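Local coordinates for protein NAD-dependent aldehyde dehydrogenase (Burkholderia multivorans, PDB 5UJU) that probably catalyses the NAD-dependent oxidation of aldehydes to the corresponding carboxylic acids, at residues A[22-27]-A[32-37]; A[67-72]-A[257-262]; A[183-186]-A[192-195]; A[356-361]-A[470-475]. All blocks are in the same frame, centred on the assembly; numbering follows the deposited sequence.

Contact 1. Residues A[22-27]-A[32-37]; sequences KRALAA and GYWSPF
Arg23 lies over the indole of Trp34, and this cation-pi stack ties helix 18-30 to the loop that follows it on the way to helix 43-46. The tight part of the contact is the ring itself, which faces the helix along one flank. Arg23 CG sits over the corner where the two rings join, 3.3 Å from Trp34 CE2, with CB nearer the benzo ring. From there the arginine chain turns sharply at its second torsion (chi2 66°) and folds back over the indole. The turn brings CZ above the five-membered ring, 3.9 Å from its centroid, with the guanidinium and indole planes 28° apart. The flat cation therefore covers the pyrrole half. Ala24, next in sequence, and Ala27, one turn on from Arg23, bring their methyls to the benzo ring: Ala24 CB sits 3.7 Å from Trp34 CZ3, and Ala27 CB touches Trp34 CE3 at 3.6 Å. The ring comes close to the helix backbone here, Trp34 CZ3 lying 3.6 Å from Ala24 CA. Pro36 CD lies over the ring face opposite Arg23, and Phe528 meets the indole edge-to-face, so the tryptophan is held from several directions. The outer side is looser: the Arg23 side chain is exposed, and no direct hydrogen bond joins the two segments. Backbone there meets backbone through water: one molecule bridges the last turn of the helix and the start of the loop, 2.9 Å from Ala27 O and 2.8 Å from Gly32 O.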
loop_
_atom_site.group_PDB
_atom_site.type_symbol
_atom_site.label_atom_id
_atom_site.label_comp_id
_atom_site.label_asym_id
_atom_site.label_seq_id
_atom_site.Cartn_x
_atom_site.Cartn_y
_atom_site.Cartn_z
ATOM N N LYS A 22 12.509 3.909 20.367
ATOM C CA LYS A 22 11.930 2.748 21.037
ATOM C C LYS A 22 10.618 3.107 21.731
ATOM O O LYS A 22 9.653 2.334 21.693
ATOM C CB LYS A 22 12.935 2.177 22.035
ATOM N N ARG A 23 10.568 4.273 22.373
ATOM C CA ARG A 23 9.342 4.711 23.031
ATOM C C ARG A 23 8.245 5.014 22.017
ATOM O O ARG A 23 7.062 4.772 22.282
ATOM C CB ARG A 23 9.638 5.926 23.906
ATOM C CG ARG A 23 8.468 6.403 24.738
ATOM C CD ARG A 23 8.040 5.395 25.800
ATOM N NE ARG A 23 6.786 5.786 26.450
ATOM C CZ ARG A 23 5.572 5.513 25.979
ATOM N NH1 ARG A 23 5.434 4.839 24.842
ATOM N NH2 ARG A 23 4.495 5.920 26.644
ATOM N N ALA A 24 8.613 5.548 20.846
ATOM C CA ALA A 24 7.604 5.809 19.828
ATOM C C ALA A 24 7.038 4.508 19.264
ATOM O O ALA A 24 5.835 4.423 18.984
ATOM C CB ALA A 24 8.178 6.687 18.721
ATOM N N LEU A 25 7.887 3.492 19.077
ATOM C CA LEU A 25 7.405 2.172 18.670
ATOM C C LEU A 25 6.405 1.617 19.676
ATOM O O LEU A 25 5.353 1.081 19.296
ATOM C CB LEU A 25 8.567 1.190 18.515
ATOM C CG LEU A 25 9.396 1.159 17.237
ATOM C CD1 LEU A 25 10.540 0.155 17.407
ATOM C CD2 LEU A 25 8.545 0.822 16.030
ATOM N N ALA A 26 6.733 1.701 20.968
ATOM C CA ALA A 26 5.795 1.239 21.987
ATOM C C ALA A 26 4.506 2.053 21.966
ATOM O O ALA A 26 3.422 1.507 22.217
ATOM C CB ALA A 26 6.437 1.303 23.374
ATOM N N ALA A 27 4.602 3.350 21.653
ATOM C CA ALA A 27 3.425 4.214 21.659
ATOM C C ALA A 27 2.452 3.852 20.541
ATOM O O ALA A 27 1.238 3.792 20.773
ATOM C CB ALA A 27 3.849 5.680 21.546
ATOM N N GLY A 32 -1.989 4.655 24.000
ATOM C CA GLY A 32 -2.265 5.610 25.056
ATOM C C GLY A 32 -1.727 6.985 24.685
ATOM O O GLY A 32 -1.412 7.263 23.522
ATOM N N TYR A 33 -1.634 7.868 25.689
ATOM C CA TYR A 33 -1.110 9.217 25.471
ATOM C C TYR A 33 0.414 9.235 25.570
ATOM O O TYR A 33 0.984 8.744 26.550
ATOM C CB TYR A 33 -1.678 10.238 26.466
ATOM C CG TYR A 33 -0.975 11.571 26.281
ATOM C CD1 TYR A 33 -1.182 12.319 25.124
ATOM C CD2 TYR A 33 -0.047 12.041 27.211
ATOM C CE1 TYR A 33 -0.519 13.516 24.909
ATOM C CE2 TYR A 33 0.629 13.248 27.003
ATOM C CZ TYR A 33 0.388 13.977 25.844
ATOM O OH TYR A 33 1.036 15.173 25.606
ATOM N N TRP A 34 1.064 9.841 24.577
ATOM C CA TRP A 34 2.507 10.056 24.619
ATOM C C TRP A 34 2.903 11.083 23.568
ATOM O O TRP A 34 2.336 11.113 22.471
ATOM C CB TRP A 34 3.296 8.758 24.393
ATOM C CG TRP A 34 4.790 8.959 24.451
ATOM C CD1 TRP A 34 5.557 9.160 25.572
ATOM C CD2 TRP A 34 5.686 9.020 23.337
ATOM N NE1 TRP A 34 6.878 9.318 25.218
ATOM C CE2 TRP A 34 6.985 9.234 23.854
ATOM C CE3 TRP A 34 5.521 8.899 21.952
ATOM C CZ2 TRP A 34 8.108 9.336 23.036
ATOM C CZ3 TRP A 34 6.637 8.993 21.139
ATOM C CH2 TRP A 34 7.919 9.210 21.684
ATOM N N SER A 35 3.883 11.923 23.918
ATOM C CA SER A 35 4.478 12.920 23.034
ATOM C C SER A 35 5.848 13.321 23.556
ATOM O O SER A 35 5.961 13.754 24.708
ATOM C CB SER A 35 3.606 14.169 22.914
ATOM O OG SER A 35 4.314 15.181 22.209
ATOM N N PRO A 36 6.906 13.215 22.746
ATOM C CA PRO A 36 8.226 13.667 23.200
ATOM C C PRO A 36 8.436 15.160 23.048
ATOM O O PRO A 36 9.485 15.667 23.476
ATOM C CB PRO A 36 9.184 12.895 22.286
ATOM C CG PRO A 36 8.426 12.824 20.995
ATOM C CD PRO A 36 6.957 12.678 21.373
ATOM N N PHE A 37 7.492 15.876 22.439
ATOM C CA PHE A 37 7.649 17.296 22.157
ATOM C C PHE A 37 6.632 18.066 22.992
ATOM O O PHE A 37 5.423 17.862 22.849
ATOM C CB PHE A 37 7.482 17.565 20.660
ATOM C CG PHE A 37 8.445 16.765 19.782
ATOM C CD1 PHE A 37 9.819 16.942 19.879
ATOM C CD2 PHE A 37 7.959 15.846 18.853
ATOM C CE1 PHE A 37 10.705 16.209 19.075
ATOM C CE2 PHE A 37 8.828 15.109 18.040
ATOM C CZ PHE A 37 10.203 15.289 18.148
HETATM O O HOH W 1 0.927 6.010 22.691
#

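Contact 2. Residues A[67-72]-A[257-262]; sequences ELDQPA and VLREAG
Asp69 and Arg259 meet through a single nitrogen. Arg259 NH2 faces both carboxylate oxygens, lying 2.8 Å from Asp69 OD2 and 2.9 Å from Asp69 OD1, at the edge of the guanidinium. This is a salt bridge with poor hydrogen-bond geometry: both bonds are weak, the one to OD1 bending to 117° at the hydrogen, and the two flat groups are turned 52° against each other. Charge attraction on an exposed surface probably does most of the work. The arginine reaches the acid by running straight out from its helix and then bending at the third torsion (chi3 -73°). In the next shell, Asp69 OD1 has a stronger partner in Arg255, one turn earlier on the same helix, so the carboxylate sits between two cations. Arg259 also packs on Pro265. Just behind it the helix stops in a Schellman motif, where Gly262 takes positive phi and its N bonds to Arg259 O at 2.9 Å. Further out, Leu68 and Gln70 lean on Arg255 and on strand 268-270, while Val257 and Leu258 pack against helix 97-132. The contact thus fastens the loop 67-72 onto the helix of a beta-alpha-beta crossover, which runs from strand 234-238 through helix 245-260 to strand 268-270.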
loop_
_atom_site.group_PDB
_atom_site.type_symbol
_atom_site.label_atom_id
_atom_site.label_comp_id
_atom_site.label_asym_id
_atom_site.label_seq_id
_atom_site.Cartn_x
_atom_site.Cartn_y
_atom_site.Cartn_z
ATOM N N GLU A 67 17.420 32.115 1.776
ATOM C CA GLU A 67 18.666 31.530 1.295
ATOM C C GLU A 67 18.595 30.003 1.326
ATOM O O GLU A 67 18.330 29.407 2.377
ATOM C CB GLU A 67 19.839 32.029 2.141
ATOM C CG GLU A 67 19.856 33.542 2.345
ATOM C CD GLU A 67 20.517 33.957 3.659
ATOM O OE1 GLU A 67 21.761 33.941 3.729
ATOM O OE2 GLU A 67 19.792 34.288 4.630
ATOM N N LEU A 68 18.783 29.385 0.164
ATOM C CA LEU A 68 19.059 27.958 0.018
ATOM C C LEU A 68 20.163 27.775 -1.011
ATOM O O LEU A 68 20.249 28.547 -1.968
ATOM C CB LEU A 68 17.839 27.144 -0.421
ATOM C CG LEU A 68 16.598 27.097 0.454
ATOM C CD1 LEU A 68 15.444 26.579 -0.383
ATOM C CD2 LEU A 68 16.861 26.177 1.628
ATOM N N ASP A 69 21.017 26.769 -0.813
ATOM C CA ASP A 69 22.071 26.469 -1.777
ATOM C C ASP A 69 21.704 25.315 -2.716
ATOM O O ASP A 69 22.568 24.525 -3.108
ATOM C CB ASP A 69 23.397 26.188 -1.073
ATOM C CG ASP A 69 23.337 24.982 -0.156
ATOM O OD1 ASP A 69 22.237 24.425 0.058
ATOM O OD2 ASP A 69 24.415 24.565 0.319
ATOM N N GLN A 70 20.434 25.199 -3.085
ATOM C CA GLN A 70 19.953 24.243 -4.073
ATOM C C GLN A 70 20.040 24.865 -5.464
ATOM O O GLN A 70 20.187 26.083 -5.594
ATOM C CB GLN A 70 18.498 23.837 -3.758
ATOM C CG GLN A 70 17.504 24.954 -3.927
ATOM C CD GLN A 70 16.066 24.559 -3.560
ATOM O OE1 GLN A 70 15.836 23.787 -2.628
ATOM N NE2 GLN A 70 15.099 25.129 -4.276
ATOM N N PRO A 71 19.964 24.061 -6.528
ATOM C CA PRO A 71 20.054 24.628 -7.885
ATOM C C PRO A 71 18.956 25.650 -8.125
ATOM O O PRO A 71 17.820 25.474 -7.685
ATOM C CB PRO A 71 19.895 23.406 -8.798
ATOM C CG PRO A 71 20.239 22.240 -7.956
ATOM C CD PRO A 71 19.815 22.596 -6.558
ATOM N N ALA A 72 19.325 26.777 -8.727
ATOM C CA ALA A 72 18.366 27.859 -8.879
ATOM C C ALA A 72 18.647 28.636 -10.153
ATOM O O ALA A 72 19.762 28.626 -10.681
ATOM C CB ALA A 72 18.397 28.797 -7.673
ATOM N N VAL A 257 20.987 19.185 8.504
ATOM C CA VAL A 257 21.273 17.889 9.106
ATOM C C VAL A 257 21.899 16.958 8.077
ATOM O O VAL A 257 22.892 16.275 8.357
ATOM C CB VAL A 257 19.990 17.282 9.701
ATOM C CG1 VAL A 257 20.257 15.873 10.181
ATOM C CG2 VAL A 257 19.461 18.172 10.839
ATOM N N LEU A 258 21.325 16.923 6.872
ATOM C CA LEU A 258 21.853 16.056 5.823
ATOM C C LEU A 258 23.288 16.430 5.474
ATOM O O LEU A 258 24.152 15.554 5.348
ATOM C CB LEU A 258 20.954 16.135 4.583
ATOM C CG LEU A 258 19.606 15.423 4.733
ATOM C CD1 LEU A 258 18.531 16.086 3.851
ATOM C CD2 LEU A 258 19.760 13.957 4.383
ATOM N N ARG A 259 23.565 17.729 5.344
ATOM C CA ARG A 259 24.923 18.172 5.041
ATOM C C ARG A 259 25.887 17.772 6.152
ATOM O O ARG A 259 26.960 17.214 5.894
ATOM C CB ARG A 259 24.936 19.690 4.845
ATOM C CG ARG A 259 26.201 20.236 4.186
ATOM C CD ARG A 259 26.168 21.766 4.139
ATOM N NE ARG A 259 25.223 22.296 3.153
ATOM C CZ ARG A 259 24.008 22.746 3.454
ATOM N NH1 ARG A 259 23.583 22.722 4.712
ATOM N NH2 ARG A 259 23.212 23.218 2.502
ATOM N N GLU A 260 25.506 18.028 7.406
ATOM C CA GLU A 260 26.379 17.723 8.532
ATOM C C GLU A 260 26.608 16.227 8.673
ATOM O O GLU A 260 27.650 15.809 9.199
ATOM C CB GLU A 260 25.797 18.317 9.815
ATOM C CG GLU A 260 25.803 19.843 9.822
ATOM C CD GLU A 260 25.019 20.442 10.983
ATOM O OE1 GLU A 260 24.972 19.815 12.059
ATOM O OE2 GLU A 260 24.453 21.545 10.814
ATOM N N ALA A 261 25.659 15.413 8.202
ATOM C CA ALA A 261 25.790 13.961 8.211
ATOM C C ALA A 261 26.571 13.423 7.011
ATOM O O ALA A 261 26.685 12.201 6.863
ATOM C CB ALA A 261 24.396 13.317 8.257
ATOM N N GLY A 262 27.104 14.290 6.149
ATOM C CA GLY A 262 27.862 13.823 5.000
ATOM C C GLY A 262 27.025 13.457 3.794
ATOM O O GLY A 262 27.510 12.752 2.907
#

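Contact 3. Residues A[183-186]-A[192-195]; sequences HWEK and PPLA
Lys186 and Leu194 exchange the two backbone hydrogen bonds of the contact. The one from Lys186 N to Leu194 O is short and straight, 2.7 Å with 167° at the hydrogen, and lies in the carbonyl plane. The return bond, Leu194 N to Lys186 O, is 3.0 Å and bent to 134°, with the donor tilted out of the carbonyl plane. Weaker CA-H...O contacts flank the pair: Glu185 CA approaches Leu194 O at 3.2 Å, giving that oxygen a second donor, and Ala195 CA comes 3.3 Å from Trp184 O. These are the paired strands of the antiparallel beta hairpin 181-188 and 191-211, which projects far from the centre of the chain, as the oligomerisation arm of aldehyde dehydrogenases does. Glu185 and Ala195 form a non-hydrogen-bonded pair next to Lys186 and Leu194. Polar side chains come next. On the face carrying Glu185, His183 NE2 gives a nearly linear bond to Glu185 OE1 at 2.9 Å, with the oxygen in the imidazole plane and using its anti lone pair; the same oxygen also bonds to Lys566 N near the C-terminus. Glu185 OE2 makes a van der Waals touch on Pro193 CG, at 3.6 Å. With all four torsions near 180°, the Lys186 chain stretches away from the hairpin to a salt bridge with Glu39 of the second subunit. The apolar contact is on the other face, where Trp184 and Leu194 run alongside each other, Trp184 CZ3 4.0 Å from Leu194 CB. The indole has aromatic contacts as well: a cation-pi interaction with Lys198, and Tyr33 of the second subunit, whose ring meets it nearly at right angles.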
loop_
_atom_site.group_PDB
_atom_site.type_symbol
_atom_site.label_atom_id
_atom_site.label_comp_id
_atom_site.label_asym_id
_atom_site.label_seq_id
_atom_site.Cartn_x
_atom_site.Cartn_y
_atom_site.Cartn_z
ATOM N N HIS A 183 20.557 -17.432 6.556
ATOM C CA HIS A 183 21.103 -18.718 6.140
ATOM C C HIS A 183 19.936 -19.649 5.835
ATOM O O HIS A 183 19.199 -20.055 6.740
ATOM C CB HIS A 183 22.007 -19.317 7.209
ATOM C CG HIS A 183 22.626 -20.616 6.800
ATOM N ND1 HIS A 183 23.779 -20.688 6.052
ATOM C CD2 HIS A 183 22.238 -21.896 7.019
ATOM C CE1 HIS A 183 24.088 -21.956 5.841
ATOM N NE2 HIS A 183 23.170 -22.710 6.417
ATOM N N TRP A 184 19.790 -20.005 4.566
ATOM C CA TRP A 184 18.687 -20.821 4.081
ATOM C C TRP A 184 19.240 -22.212 3.808
ATOM O O TRP A 184 20.041 -22.393 2.881
ATOM C CB TRP A 184 18.096 -20.201 2.819
ATOM C CG TRP A 184 16.865 -20.861 2.306
ATOM C CD1 TRP A 184 15.575 -20.526 2.614
ATOM C CD2 TRP A 184 16.786 -21.938 1.368
ATOM N NE1 TRP A 184 14.698 -21.339 1.937
ATOM C CE2 TRP A 184 15.411 -22.214 1.163
ATOM C CE3 TRP A 184 17.737 -22.702 0.683
ATOM C CZ2 TRP A 184 14.968 -23.230 0.308
ATOM C CZ3 TRP A 184 17.293 -23.710 -0.171
ATOM C CH2 TRP A 184 15.919 -23.962 -0.350
ATOM N N GLU A 185 18.825 -23.190 4.609
ATOM C CA GLU A 185 19.344 -24.547 4.486
ATOM C C GLU A 185 18.187 -25.530 4.456
ATOM O O GLU A 185 17.423 -25.625 5.423
ATOM C CB GLU A 185 20.312 -24.893 5.619
ATOM C CG GLU A 185 20.893 -26.296 5.469
ATOM C CD GLU A 185 22.103 -26.549 6.360
ATOM O OE1 GLU A 185 22.856 -25.594 6.649
ATOM O OE2 GLU A 185 22.293 -27.713 6.766
ATOM N N LYS A 186 18.094 -26.291 3.368
ATOM C CA LYS A 186 16.962 -27.171 3.118
ATOM C C LYS A 186 17.432 -28.613 3.095
ATOM O O LYS A 186 18.211 -28.991 2.202
ATOM C CB LYS A 186 16.272 -26.822 1.798
ATOM C CG LYS A 186 15.160 -27.794 1.425
ATOM C CD LYS A 186 14.378 -27.291 0.231
ATOM C CE LYS A 186 13.374 -28.319 -0.254
ATOM N NZ LYS A 186 12.628 -27.812 -1.446
ATOM N N PRO A 192 23.210 -34.174 0.228
ATOM C CA PRO A 192 23.665 -32.969 0.939
ATOM C C PRO A 192 22.582 -31.910 0.938
ATOM O O PRO A 192 21.871 -31.737 -0.066
ATOM C CB PRO A 192 24.891 -32.510 0.131
ATOM C CG PRO A 192 25.298 -33.689 -0.663
ATOM C CD PRO A 192 24.048 -34.454 -0.953
ATOM N N PRO A 193 22.420 -31.175 2.035
ATOM C CA PRO A 193 21.379 -30.143 2.072
ATOM C C PRO A 193 21.671 -29.035 1.072
ATOM O O PRO A 193 22.824 -28.717 0.776
ATOM C CB PRO A 193 21.439 -29.625 3.516
ATOM C CG PRO A 193 22.803 -30.009 4.006
ATOM C CD PRO A 193 23.122 -31.303 3.324
ATOM N N LEU A 194 20.604 -28.450 0.537
ATOM C CA LEU A 194 20.752 -27.192 -0.172
ATOM C C LEU A 194 20.997 -26.095 0.851
ATOM O O LEU A 194 20.189 -25.902 1.765
ATOM C CB LEU A 194 19.515 -26.879 -1.005
ATOM C CG LEU A 194 18.991 -27.935 -1.972
ATOM C CD1 LEU A 194 17.765 -27.378 -2.665
ATOM C CD2 LEU A 194 20.046 -28.332 -2.983
ATOM N N ALA A 195 22.102 -25.376 0.705
ATOM C CA ALA A 195 22.443 -24.303 1.627
ATOM C C ALA A 195 22.771 -23.064 0.817
ATOM O O ALA A 195 23.636 -23.102 -0.066
ATOM C CB ALA A 195 23.616 -24.701 2.528
#

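Contact 4. Residues A[356-361]-A[470-475]; sequences NIYVPR and AQSLDL
Ser472 OG has two hydrogen-bond partners, the hydroxyl of Thr466 and the carbonyl oxygen of Ser468 one turn back in the chain, and it rests 3.5 Å from Tyr358 CB. The contact lays helix 469-483 on the largely parallel seven-stranded sheet that forms the core of the catalytic domain in this family. The helix links strand 460-466 to strand 487-491 in a beta-alpha-beta crossover that passes over the two strands between them, 356-360 and 323-326. Tyr358 is the place where strand 356-360 meets it. With OG anti to its carbonyl carbon (chi1 -58°), the serine turns its hydroxyl back toward Ser468 O, so that this buried polar group is satisfied while it packs against carbon. Its CB also lies on Tyr358 CB, at 3.7 Å. The ring runs on from CB toward Leu475, whose side chain is set about square to it. Helix 373-388 covers the opposite face of the strand through Ile357 and Val359. At the far end of the ring the phenol oxygen is buried too, hydrogen-bonded to Gln323 NE2 on the adjoining strand and held weakly by Asn356 ND2, 3.4 Å from Tyr358 OH. Between the serine and the phenol oxygen, one methyl of Leu475, CD2, lies 3.8 Å from Tyr358 CE1.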
loop_
_atom_site.group_PDB
_atom_site.type_symbol
_atom_site.label_atom_id
_atom_site.label_comp_id
_atom_site.label_asym_id
_atom_site.label_seq_id
_atom_site.Cartn_x
_atom_site.Cartn_y
_atom_site.Cartn_z
ATOM N N ASN A 356 -22.158 19.841 9.583
ATOM C CA ASN A 356 -23.572 19.486 9.625
ATOM C C ASN A 356 -23.941 18.985 11.016
ATOM O O ASN A 356 -23.276 18.095 11.558
ATOM C CB ASN A 356 -23.892 18.427 8.570
ATOM C CG ASN A 356 -23.669 18.929 7.140
ATOM O OD1 ASN A 356 -23.320 20.087 6.909
ATOM N ND2 ASN A 356 -23.871 18.051 6.180
ATOM N N ILE A 357 -25.001 19.552 11.587
ATOM C CA ILE A 357 -25.456 19.208 12.930
ATOM C C ILE A 357 -26.913 18.754 12.820
ATOM O O ILE A 357 -27.809 19.578 12.601
ATOM C CB ILE A 357 -25.300 20.396 13.890
ATOM C CG1 ILE A 357 -23.833 20.867 13.897
ATOM C CG2 ILE A 357 -25.740 20.023 15.302
ATOM C CD1 ILE A 357 -23.591 22.145 14.671
ATOM N N TYR A 358 -27.148 17.448 12.943
ATOM C CA TYR A 358 -28.479 16.877 12.755
ATOM C C TYR A 358 -29.211 16.804 14.088
ATOM O O TYR A 358 -28.682 16.259 15.064
ATOM C CB TYR A 358 -28.400 15.486 12.126
ATOM C CG TYR A 358 -27.669 15.451 10.806
ATOM C CD1 TYR A 358 -28.247 15.967 9.644
ATOM C CD2 TYR A 358 -26.393 14.903 10.719
ATOM C CE1 TYR A 358 -27.562 15.933 8.432
ATOM C CE2 TYR A 358 -25.713 14.859 9.515
ATOM C CZ TYR A 358 -26.288 15.376 8.384
ATOM O OH TYR A 358 -25.582 15.331 7.199
ATOM N N VAL A 359 -30.427 17.347 14.123
ATOM C CA VAL A 359 -31.266 17.373 15.323
ATOM C C VAL A 359 -32.681 16.950 14.925
ATOM O O VAL A 359 -33.192 17.421 13.897
ATOM C CB VAL A 359 -31.258 18.774 15.968
ATOM C CG1 VAL A 359 -32.038 18.792 17.293
ATOM C CG2 VAL A 359 -29.809 19.305 16.163
ATOM N N PRO A 360 -33.347 16.062 15.670
ATOM C CA PRO A 360 -34.726 15.702 15.305
ATOM C C PRO A 360 -35.614 16.930 15.347
ATOM O O PRO A 360 -35.516 17.755 16.259
ATOM C CB PRO A 360 -35.119 14.672 16.368
ATOM C CG PRO A 360 -33.766 14.146 16.888
ATOM C CD PRO A 360 -32.886 15.339 16.867
ATOM N N ARG A 361 -36.463 17.068 14.326
ATOM C CA ARG A 361 -37.372 18.207 14.282
ATOM C C ARG A 361 -38.263 18.275 15.514
ATOM O O ARG A 361 -38.755 19.360 15.856
ATOM C CB ARG A 361 -38.241 18.153 13.023
ATOM C CG ARG A 361 -39.283 17.050 13.029
ATOM C CD ARG A 361 -40.015 16.962 11.694
ATOM N NE ARG A 361 -39.097 16.639 10.606
ATOM C CZ ARG A 361 -38.599 17.534 9.758
ATOM N NH1 ARG A 361 -38.947 18.811 9.866
ATOM N NH2 ARG A 361 -37.755 17.154 8.802
ATOM N N ALA A 470 -32.913 8.086 13.957
ATOM C CA ALA A 470 -32.754 7.028 12.964
ATOM C C ALA A 470 -32.376 7.612 11.605
ATOM O O ALA A 470 -31.415 7.160 10.965
ATOM C CB ALA A 470 -34.046 6.205 12.865
ATOM N N GLN A 471 -33.079 8.668 11.177
ATOM C CA GLN A 471 -32.720 9.313 9.916
ATOM C C GLN A 471 -31.380 10.043 10.007
ATOM O O GLN A 471 -30.581 9.995 9.064
ATOM C CB GLN A 471 -33.806 10.284 9.478
ATOM C CG GLN A 471 -33.500 10.943 8.145
ATOM C CD GLN A 471 -34.619 11.838 7.654
ATOM O OE1 GLN A 471 -35.056 12.754 8.350
ATOM N NE2 GLN A 471 -35.082 11.581 6.441
ATOM N N SER A 472 -31.117 10.736 11.121
ATOM C CA SER A 472 -29.833 11.419 11.273
ATOM C C SER A 472 -28.671 10.457 11.059
ATOM O O SER A 472 -27.709 10.765 10.342
ATOM C CB SER A 472 -29.729 12.050 12.661
ATOM O OG SER A 472 -30.769 12.974 12.905
ATOM N N LEU A 473 -28.759 9.276 11.671
ATOM C CA LEU A 473 -27.657 8.325 11.631
ATOM C C LEU A 473 -27.544 7.671 10.265
ATOM O O LEU A 473 -26.432 7.427 9.778
ATOM C CB LEU A 473 -27.839 7.269 12.722
ATOM C CG LEU A 473 -27.512 7.793 14.117
ATOM C CD1 LEU A 473 -27.972 6.810 15.174
ATOM C CD2 LEU A 473 -25.996 8.079 14.232
ATOM N N ASP A 474 -28.680 7.350 9.647
ATOM C CA ASP A 474 -28.642 6.797 8.298
ATOM C C ASP A 474 -28.050 7.810 7.327
ATOM O O ASP A 474 -27.223 7.463 6.471
ATOM C CB ASP A 474 -30.046 6.387 7.856
ATOM C CG ASP A 474 -30.057 5.750 6.473
ATOM O OD1 ASP A 474 -29.412 4.695 6.300
ATOM O OD2 ASP A 474 -30.689 6.309 5.554
ATOM N N LEU A 475 -28.467 9.071 7.450
ATOM C CA LEU A 475 -27.953 10.123 6.587
ATOM C C LEU A 475 -26.456 10.342 6.803
ATOM O O LEU A 475 -25.693 10.461 5.835
ATOM C CB LEU A 475 -28.736 11.405 6.842
ATOM C CG LEU A 475 -28.563 12.494 5.797
ATOM C CD1 LEU A 475 -28.859 11.919 4.433
ATOM C CD2 LEU A 475 -29.494 13.648 6.108
#

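Overall arrangement
Contact 1 comes first along the chain, near the N-terminus. Contact 2 then spans a long stretch of sequence that includes the whole of contact 3, and contact 4 follows last. None touches another: the closest pair, contacts 1 and 2, has centres about 30 Å apart, whereas the centres of contacts 3 and 4 are about 65 Å apart. Contacts 2 and 4 lie on opposite sides of the chain's centre, each on the helix of a beta-alpha-beta unit but over different sheets. Contact 3 is on the projecting hairpin of the sheet to which strands 234-238 and 268-270 also belong. Contacts 1 and 3 both reach the second subunit, where Tyr33 of one chain meets Trp184 of the other, so the dimer links them.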